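PDB 3KEZ: putative sugar binding protein from Bacteroides vulgatus ATCC 8482, which probably binds sugars or glycans at the outer membrane for nutrient uptake, as a calcium-binding SusD-family protein. Local coordinates for residues V148-E153 / A162-A167; A198-S203 / S338-N343; I255-V260 / I332-L337. All coordinates share one frame; numbering follows the deposited sequence.

Contact 1 (V148-E153 / A162-A167); sequences VPIVKE and ARNTVA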
# COMPACT_ATOMS: atom_id res chain seq x y z
N VAL A 148 14.73 -3.47 9.58
CA VAL A 148 15.80 -3.12 8.63
C VAL A 148 16.64 -1.99 9.24
O VAL A 148 16.26 -1.43 10.27
CB VAL A 148 15.22 -2.67 7.30
CG1 VAL A 148 14.39 -3.80 6.67
CG2 VAL A 148 14.38 -1.39 7.51
N PRO A 149 17.77 -1.63 8.61
CA PRO A 149 18.49 -0.46 9.10
C PRO A 149 17.74 0.84 8.94
O PRO A 149 17.25 1.15 7.87
CB PRO A 149 19.75 -0.42 8.22
CG PRO A 149 19.96 -1.85 7.81
CD PRO A 149 18.55 -2.35 7.59
N ILE A 150 17.72 1.62 10.02
CA ILE A 150 17.18 2.97 10.03
C ILE A 150 18.35 3.84 9.56
O ILE A 150 19.38 3.94 10.24
CB ILE A 150 16.76 3.36 11.46
CG1 ILE A 150 15.56 2.48 11.90
CG2 ILE A 150 16.42 4.88 11.54
CD1 ILE A 150 15.33 2.45 13.44
N VAL A 151 18.17 4.47 8.41
CA VAL A 151 19.16 5.33 7.79
C VAL A 151 18.57 6.71 7.71
O VAL A 151 17.59 6.93 7.01
CB VAL A 151 19.47 4.82 6.38
CG1 VAL A 151 20.46 5.76 5.68
CG2 VAL A 151 20.01 3.38 6.44
N LYS A 152 19.15 7.65 8.44
CA LYS A 152 18.60 9.00 8.53
C LYS A 152 19.57 10.07 8.00
O LYS A 152 19.22 11.25 7.94
CB LYS A 152 18.19 9.29 9.98
CG LYS A 152 16.85 8.62 10.33
CD LYS A 152 16.50 8.67 11.77
CE LYS A 152 15.86 9.98 12.15
NZ LYS A 152 15.46 9.89 13.57
N GLU A 153 20.79 9.66 7.66
CA GLU A 153 21.73 10.55 7.01
C GLU A 153 22.12 10.01 5.62
O GLU A 153 21.46 9.12 5.09
CB GLU A 153 22.91 10.80 7.95
CG GLU A 153 22.46 11.32 9.32
CD GLU A 153 23.61 11.59 10.27
OE1 GLU A 153 24.34 10.63 10.63
OE2 GLU A 153 23.76 12.76 10.68
N ALA A 162 23.76 -2.30 10.67
CA ALA A 162 23.06 -3.51 11.06
C ALA A 162 21.56 -3.19 11.08
O ALA A 162 21.13 -2.00 11.11
CB ALA A 162 23.50 -3.96 12.45
N ARG A 163 20.75 -4.25 11.09
CA ARG A 163 19.31 -4.12 11.10
C ARG A 163 18.87 -3.63 12.48
O ARG A 163 19.34 -4.13 13.51
CB ARG A 163 18.69 -5.48 10.79
CG ARG A 163 18.95 -5.95 9.38
CD ARG A 163 18.46 -7.36 9.16
NE ARG A 163 17.00 -7.43 9.11
CZ ARG A 163 16.30 -8.53 8.92
NH1 ARG A 163 16.91 -9.69 8.76
NH2 ARG A 163 14.96 -8.46 8.91
N ASN A 164 18.02 -2.61 12.52
CA ASN A 164 17.32 -2.26 13.77
C ASN A 164 16.14 -3.21 14.02
O ASN A 164 15.80 -4.04 13.16
CB ASN A 164 16.85 -0.82 13.68
CG ASN A 164 17.99 0.13 13.71
OD1 ASN A 164 18.56 0.51 12.66
ND2 ASN A 164 18.42 0.45 14.91
N THR A 165 15.49 -3.10 15.16
CA THR A 165 14.36 -3.96 15.43
C THR A 165 13.12 -3.41 14.74
O THR A 165 13.06 -2.20 14.37
CB THR A 165 14.09 -4.13 16.92
OG1 THR A 165 13.76 -2.86 17.46
CG2 THR A 165 15.30 -4.77 17.65
N VAL A 166 12.14 -4.28 14.57
CA VAL A 166 10.85 -3.85 14.06
C VAL A 166 10.29 -2.71 14.95
O VAL A 166 9.79 -1.72 14.43
CB VAL A 166 9.86 -5.02 13.90
CG1 VAL A 166 8.45 -4.52 13.73
CG2 VAL A 166 10.29 -5.97 12.74
N ALA A 167 10.40 -2.83 16.28
CA ALA A 167 9.95 -1.77 17.20
C ALA A 167 10.64 -0.43 16.94
O ALA A 167 9.99 0.60 16.88
CB ALA A 167 10.10 -2.21 18.71
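Asn164 and Ile150 meet in a loop-to-loop contact, partly buried at the entry to helix 166-183, where the chain leaving helix 138-141 runs past the residues that lead into the next helix. The straighter of the two bonds runs from the backbone N of Ile150 to OD1 of Asn164, 3.0 Å long with an angle of 171° at the hydrogen, the donor tilted from the plane of the amide carbonyl. In return, the backbone N of Asn164 reaches O of Val148 at 3.1 Å; it sits well above that carbonyl plane, and the N-H is bent to 143°. The Asn164 CG lies opposite its own carbonyl carbon (chi1 -69°), which sends the amide across to Ile150, whose side chain crosses it at about a right angle and brings Ile150 CD1 to 3.5 Å from Asn164 CG. Thr165 is the N-cap of helix 166-183, and Asn164 ND2 bonds to Glu168 in its first turn, so this amide ties the loop to the helix start through both of its ends. Beside it, Pro149 rests its ring on the Ala162 carbonyl and the start of the Arg163 side chain, with Pro149 CG 3.5 Å from Ala162 O and Pro149 CD 4.0 Å from Arg163 CG. The guanidinium of Arg163 turns elsewhere, to Gly147 O, Lys454 O and Asn456, and Val148 points away from 162-167 into helices 80-96 and 109-134.

Contact 2 (A198-S203 / S338-N343); sequences AMTLLS and SEAYLN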
# COMPACT_ATOMS: atom_id res chain seq x y z
N ALA A 198 -1.31 11.23 4.34
CA ALA A 198 -0.37 10.86 5.45
C ALA A 198 -1.12 10.41 6.72
O ALA A 198 -0.71 9.45 7.35
CB ALA A 198 0.63 11.98 5.77
N MSE A 199 -2.22 11.06 7.07
CA MSE A 199 -3.02 10.65 8.24
C MSE A 199 -3.61 9.24 8.03
O MSE A 199 -3.68 8.44 8.96
CB MSE A 199 -4.13 11.63 8.54
CG MSE A 199 -3.72 12.90 9.11
SE MSE A 199 -5.29 13.88 9.72
CE MSE A 199 -4.36 15.43 10.50
N THR A 200 -4.07 8.96 6.82
CA THR A 200 -4.64 7.64 6.52
C THR A 200 -3.56 6.57 6.66
O THR A 200 -3.79 5.57 7.32
CB THR A 200 -5.27 7.60 5.13
OG1 THR A 200 -6.32 8.56 5.08
CG2 THR A 200 -5.84 6.25 4.81
N LEU A 201 -2.38 6.81 6.10
CA LEU A 201 -1.26 5.82 6.20
C LEU A 201 -0.90 5.67 7.68
O LEU A 201 -0.78 4.56 8.17
CB LEU A 201 -0.03 6.24 5.42
CG LEU A 201 1.20 5.33 5.40
CD1 LEU A 201 0.78 3.88 5.09
CD2 LEU A 201 2.26 5.83 4.40
N LEU A 202 -0.82 6.79 8.40
CA LEU A 202 -0.42 6.73 9.80
C LEU A 202 -1.45 5.89 10.60
O LEU A 202 -1.04 5.10 11.45
CB LEU A 202 -0.25 8.13 10.41
CG LEU A 202 0.09 8.15 11.91
CD1 LEU A 202 1.24 7.17 12.26
CD2 LEU A 202 0.42 9.56 12.35
N SER A 203 -2.74 6.04 10.29
CA SER A 203 -3.76 5.20 10.90
C SER A 203 -3.55 3.72 10.64
O SER A 203 -3.75 2.90 11.52
CB SER A 203 -5.21 5.64 10.51
OG SER A 203 -5.61 5.19 9.22
N SER A 338 -11.61 5.39 1.15
CA SER A 338 -12.24 4.14 1.57
C SER A 338 -11.42 3.43 2.65
O SER A 338 -11.99 2.85 3.56
CB SER A 338 -12.48 3.19 0.38
OG SER A 338 -13.48 3.61 -0.52
N GLU A 339 -10.08 3.47 2.55
CA GLU A 339 -9.23 2.86 3.56
C GLU A 339 -9.33 3.62 4.90
O GLU A 339 -9.35 2.96 5.96
CB GLU A 339 -7.75 2.69 3.15
CG GLU A 339 -6.94 1.88 4.21
CD GLU A 339 -5.45 2.03 4.13
OE1 GLU A 339 -4.96 2.59 3.13
OE2 GLU A 339 -4.73 1.53 5.05
N ALA A 340 -9.39 4.95 4.90
CA ALA A 340 -9.60 5.65 6.17
C ALA A 340 -10.87 5.15 6.83
O ALA A 340 -10.85 4.90 8.03
CB ALA A 340 -9.59 7.17 6.07
N TYR A 341 -11.95 4.96 6.07
CA TYR A 341 -13.20 4.43 6.66
C TYR A 341 -12.99 3.05 7.29
O TYR A 341 -13.44 2.80 8.39
CB TYR A 341 -14.33 4.37 5.64
CG TYR A 341 -15.09 5.65 5.51
CD1 TYR A 341 -14.58 6.72 4.76
CD2 TYR A 341 -16.34 5.80 6.09
CE1 TYR A 341 -15.27 7.93 4.68
CE2 TYR A 341 -17.05 6.97 5.99
CZ TYR A 341 -16.50 8.04 5.29
OH TYR A 341 -17.20 9.22 5.17
N LEU A 342 -12.34 2.14 6.56
CA LEU A 342 -12.07 0.78 7.04
C LEU A 342 -11.11 0.75 8.23
O LEU A 342 -11.26 -0.09 9.15
CB LEU A 342 -11.55 -0.11 5.91
CG LEU A 342 -12.54 -0.36 4.76
CD1 LEU A 342 -11.78 -0.63 3.46
CD2 LEU A 342 -13.53 -1.52 5.18
N ASN A 343 -10.12 1.63 8.22
CA ASN A 343 -9.24 1.78 9.39
C ASN A 343 -10.01 2.26 10.62
O ASN A 343 -9.83 1.69 11.69
CB ASN A 343 -8.07 2.72 9.05
CG ASN A 343 -7.12 2.11 8.02
OD1 ASN A 343 -7.28 0.93 7.61
ND2 ASN A 343 -6.12 2.90 7.59
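Ser203 holds OG between its backbone N and carbonyl carbon (chi1 80°), while Asn343 sets CG beside its own N; these two rotations bring OG and the amide ND2 together between helices 195-209 and 337-350. Asn343 ND2 donates to Ser203 OG at 2.9 Å, with OG close to the amide plane and an N-H...O angle of 156°. Ser203 OG in turn donates to Thr200 O, one turn back in its own helix, at 2.7 Å, so the hydroxyl is both acceptor and donor. The second bond of Asn343 ND2 goes to OE2 of Glu339, 3.2 Å away; OE2 lies close to the amide plane, but ND2 approaches it from above the carboxylate plane. Next to this polar group Thr200 and Ala340 meet with their CA atoms 5.4 Å apart, the methyl of Ala340 leaving room for the threonine. Thr200 OG1 lies 3.7 Å from CB of Ala340, and Thr200 CG2 rests 3.8 Å from the Ala340 N; OG1 itself bonds to Trp196 O. The axes of the two helix segments approach to 9.5 Å and run in roughly the same direction, 36° apart. The pair belongs to the helical framework of the SusD fold, joining helices far apart in the sequence. Glu339 OE2 also forms salt bridges with Arg204 and Arg388, and Asn343 OD1 accepts from Arg388. With bonds on both amide ends and on the serine hydroxyl, this buried network probably fixes the flip of the Asn343 amide, and the two arginines would be expected to keep Glu339 ionised.

Contact 3 (I255-V260 / I332-L337); sequences ILFEIV and IPLIRL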
# COMPACT_ATOMS: atom_id res chain seq x y z
N ILE A 255 -9.27 9.36 -4.13
CA ILE A 255 -7.83 9.03 -4.01
C ILE A 255 -7.05 10.17 -3.35
O ILE A 255 -6.97 11.29 -3.89
CB ILE A 255 -7.15 8.68 -5.33
CG1 ILE A 255 -7.86 7.48 -6.02
CG2 ILE A 255 -5.63 8.41 -5.07
CD1 ILE A 255 -7.60 7.39 -7.56
N LEU A 256 -6.45 9.86 -2.22
CA LEU A 256 -5.74 10.81 -1.40
C LEU A 256 -4.25 10.85 -1.78
O LEU A 256 -3.56 11.84 -1.54
CB LEU A 256 -5.92 10.46 0.07
CG LEU A 256 -7.36 10.35 0.59
CD1 LEU A 256 -7.39 9.93 2.13
CD2 LEU A 256 -8.14 11.67 0.40
N PHE A 257 -3.75 9.75 -2.33
CA PHE A 257 -2.42 9.77 -2.92
C PHE A 257 -2.41 8.86 -4.12
O PHE A 257 -2.66 7.65 -4.01
CB PHE A 257 -1.34 9.39 -1.91
CG PHE A 257 0.07 9.33 -2.49
CD1 PHE A 257 0.54 10.31 -3.36
CD2 PHE A 257 0.94 8.34 -2.09
CE1 PHE A 257 1.82 10.28 -3.85
CE2 PHE A 257 2.25 8.29 -2.59
CZ PHE A 257 2.68 9.28 -3.47
N GLU A 258 -2.11 9.47 -5.27
CA GLU A 258 -2.16 8.85 -6.58
C GLU A 258 -0.73 8.84 -7.17
O GLU A 258 -0.04 9.86 -7.12
CB GLU A 258 -3.13 9.65 -7.47
CG GLU A 258 -3.39 9.02 -8.84
CD GLU A 258 -4.52 9.66 -9.62
OE1 GLU A 258 -4.75 10.89 -9.53
OE2 GLU A 258 -5.16 8.93 -10.36
N ILE A 259 -0.26 7.67 -7.62
CA ILE A 259 0.91 7.61 -8.49
C ILE A 259 0.41 7.93 -9.90
O ILE A 259 -0.49 7.23 -10.42
CB ILE A 259 1.63 6.23 -8.49
CG1 ILE A 259 2.08 5.80 -7.07
CG2 ILE A 259 2.80 6.22 -9.48
CD1 ILE A 259 3.05 6.77 -6.36
N VAL A 260 0.97 9.00 -10.48
CA VAL A 260 0.62 9.46 -11.83
C VAL A 260 1.61 8.89 -12.86
O VAL A 260 2.81 9.18 -12.80
CB VAL A 260 0.59 10.99 -11.91
CG1 VAL A 260 0.29 11.46 -13.35
CG2 VAL A 260 -0.46 11.56 -10.93
N ILE A 332 -1.94 4.65 -10.22
CA ILE A 332 -2.04 3.79 -9.06
C ILE A 332 -2.77 4.52 -7.92
O ILE A 332 -2.29 5.53 -7.43
CB ILE A 332 -0.65 3.36 -8.55
CG1 ILE A 332 0.25 2.98 -9.75
CG2 ILE A 332 -0.81 2.24 -7.50
CD1 ILE A 332 -0.15 1.69 -10.54
N PRO A 333 -3.97 4.05 -7.54
CA PRO A 333 -4.71 4.66 -6.43
C PRO A 333 -4.18 4.18 -5.08
O PRO A 333 -4.85 3.44 -4.37
CB PRO A 333 -6.14 4.19 -6.69
CG PRO A 333 -5.97 2.82 -7.25
CD PRO A 333 -4.68 2.88 -8.09
N LEU A 334 -2.99 4.66 -4.72
CA LEU A 334 -2.18 4.05 -3.68
C LEU A 334 -2.78 4.18 -2.27
O LEU A 334 -2.71 3.25 -1.49
CB LEU A 334 -0.78 4.65 -3.72
CG LEU A 334 0.33 3.82 -3.11
CD1 LEU A 334 0.37 2.45 -3.78
CD2 LEU A 334 1.61 4.59 -3.31
N ILE A 335 -3.35 5.35 -1.98
CA ILE A 335 -4.10 5.64 -0.73
C ILE A 335 -5.48 6.27 -1.07
O ILE A 335 -5.58 7.30 -1.76
CB ILE A 335 -3.33 6.61 0.23
CG1 ILE A 335 -1.94 6.07 0.57
CG2 ILE A 335 -4.18 6.91 1.53
CD1 ILE A 335 -1.06 7.04 1.35
N ARG A 336 -6.54 5.63 -0.56
CA ARG A 336 -7.91 6.00 -0.81
C ARG A 336 -8.69 6.31 0.47
O ARG A 336 -8.48 5.65 1.50
CB ARG A 336 -8.63 4.85 -1.52
CG ARG A 336 -8.12 4.56 -2.91
CD ARG A 336 -9.18 3.89 -3.77
NE ARG A 336 -9.41 2.49 -3.41
CZ ARG A 336 -10.57 1.93 -3.05
NH1 ARG A 336 -11.68 2.62 -2.92
NH2 ARG A 336 -10.61 0.62 -2.80
N LEU A 337 -9.63 7.28 0.38
CA LEU A 337 -10.54 7.58 1.49
C LEU A 337 -11.27 6.35 2.03
O LEU A 337 -11.50 6.27 3.23
CB LEU A 337 -11.55 8.62 1.11
CG LEU A 337 -12.38 9.22 2.23
CD1 LEU A 337 -11.53 9.97 3.32
CD2 LEU A 337 -13.40 10.20 1.59
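Ile335 O is gripped by two successive amides, Leu256 N at 2.7 Å and Phe257 N at 3.1 Å, the doubled pairing of a classic beta bulge. Ile335 N returns a nearly straight bond of 169° to Phe257 O, in the carbonyl plane and on a lone pair. Here a second classic bulge appears, Leu334 and Ile335 both facing Phe257, after Pro333 has turned the chain as the centre of an inverse gamma turn. Beyond it the antiparallel pairing resumes at Ile259 and Ile332, whose N and O atoms exchange two bonds of 3.0 Å. The two-stranded ribbon is thus kinked on both sides. On the apolar face of Phe257, Ile259, Ile332 and Ile335, the Phe257 ring lies alongside Leu334, with Phe257 CE2 3.8 Å from Leu334 CD2, while Ile335 CD1 comes to the ring edge. Phe257 CG stands opposite the backbone N (chi1 177°), and the ring reaches on to Tyr31 and Met34 of helix 20-34. Elsewhere Ile255 CD1 presses on Pro333 CB at 3.6 Å, and Arg336 forms salt bridges with Glu254, Glu391 and Glu395. Glu258 turns its carboxylate to Lys190 and to Asn331, a calcium ligand; Asn261, another ligand, directly follows Val260. Pairing Ile259 with Ile332 thus brings Asn261 and Asn331 close together, consistent with a part in shaping the metal site, with Glu258 as a second-shell partner of the ion.

In the fold
Contacts 2 and 3 are buried near the centre of the chain and touch: Thr200 of helix 195-209 packs on Leu256 and Ile335 of the ribbon, and strand 332-336 runs straight into helix 337-350. Along the sequence, contact 3 is nested within the loop that contact 2 closes. Contact 1 stands apart, its centre about 25 Å from that of contact 2, in a partly buried loop nearer the surface; the chain then passes from helix 166-183 to helix 195-209. Chemistry follows place: contact 1 relies on one asparagine amide and a backbone bond, contact 2 on buried side-chain polar bonds between helices, contact 3 on backbone bonds flanked by apolar side chains.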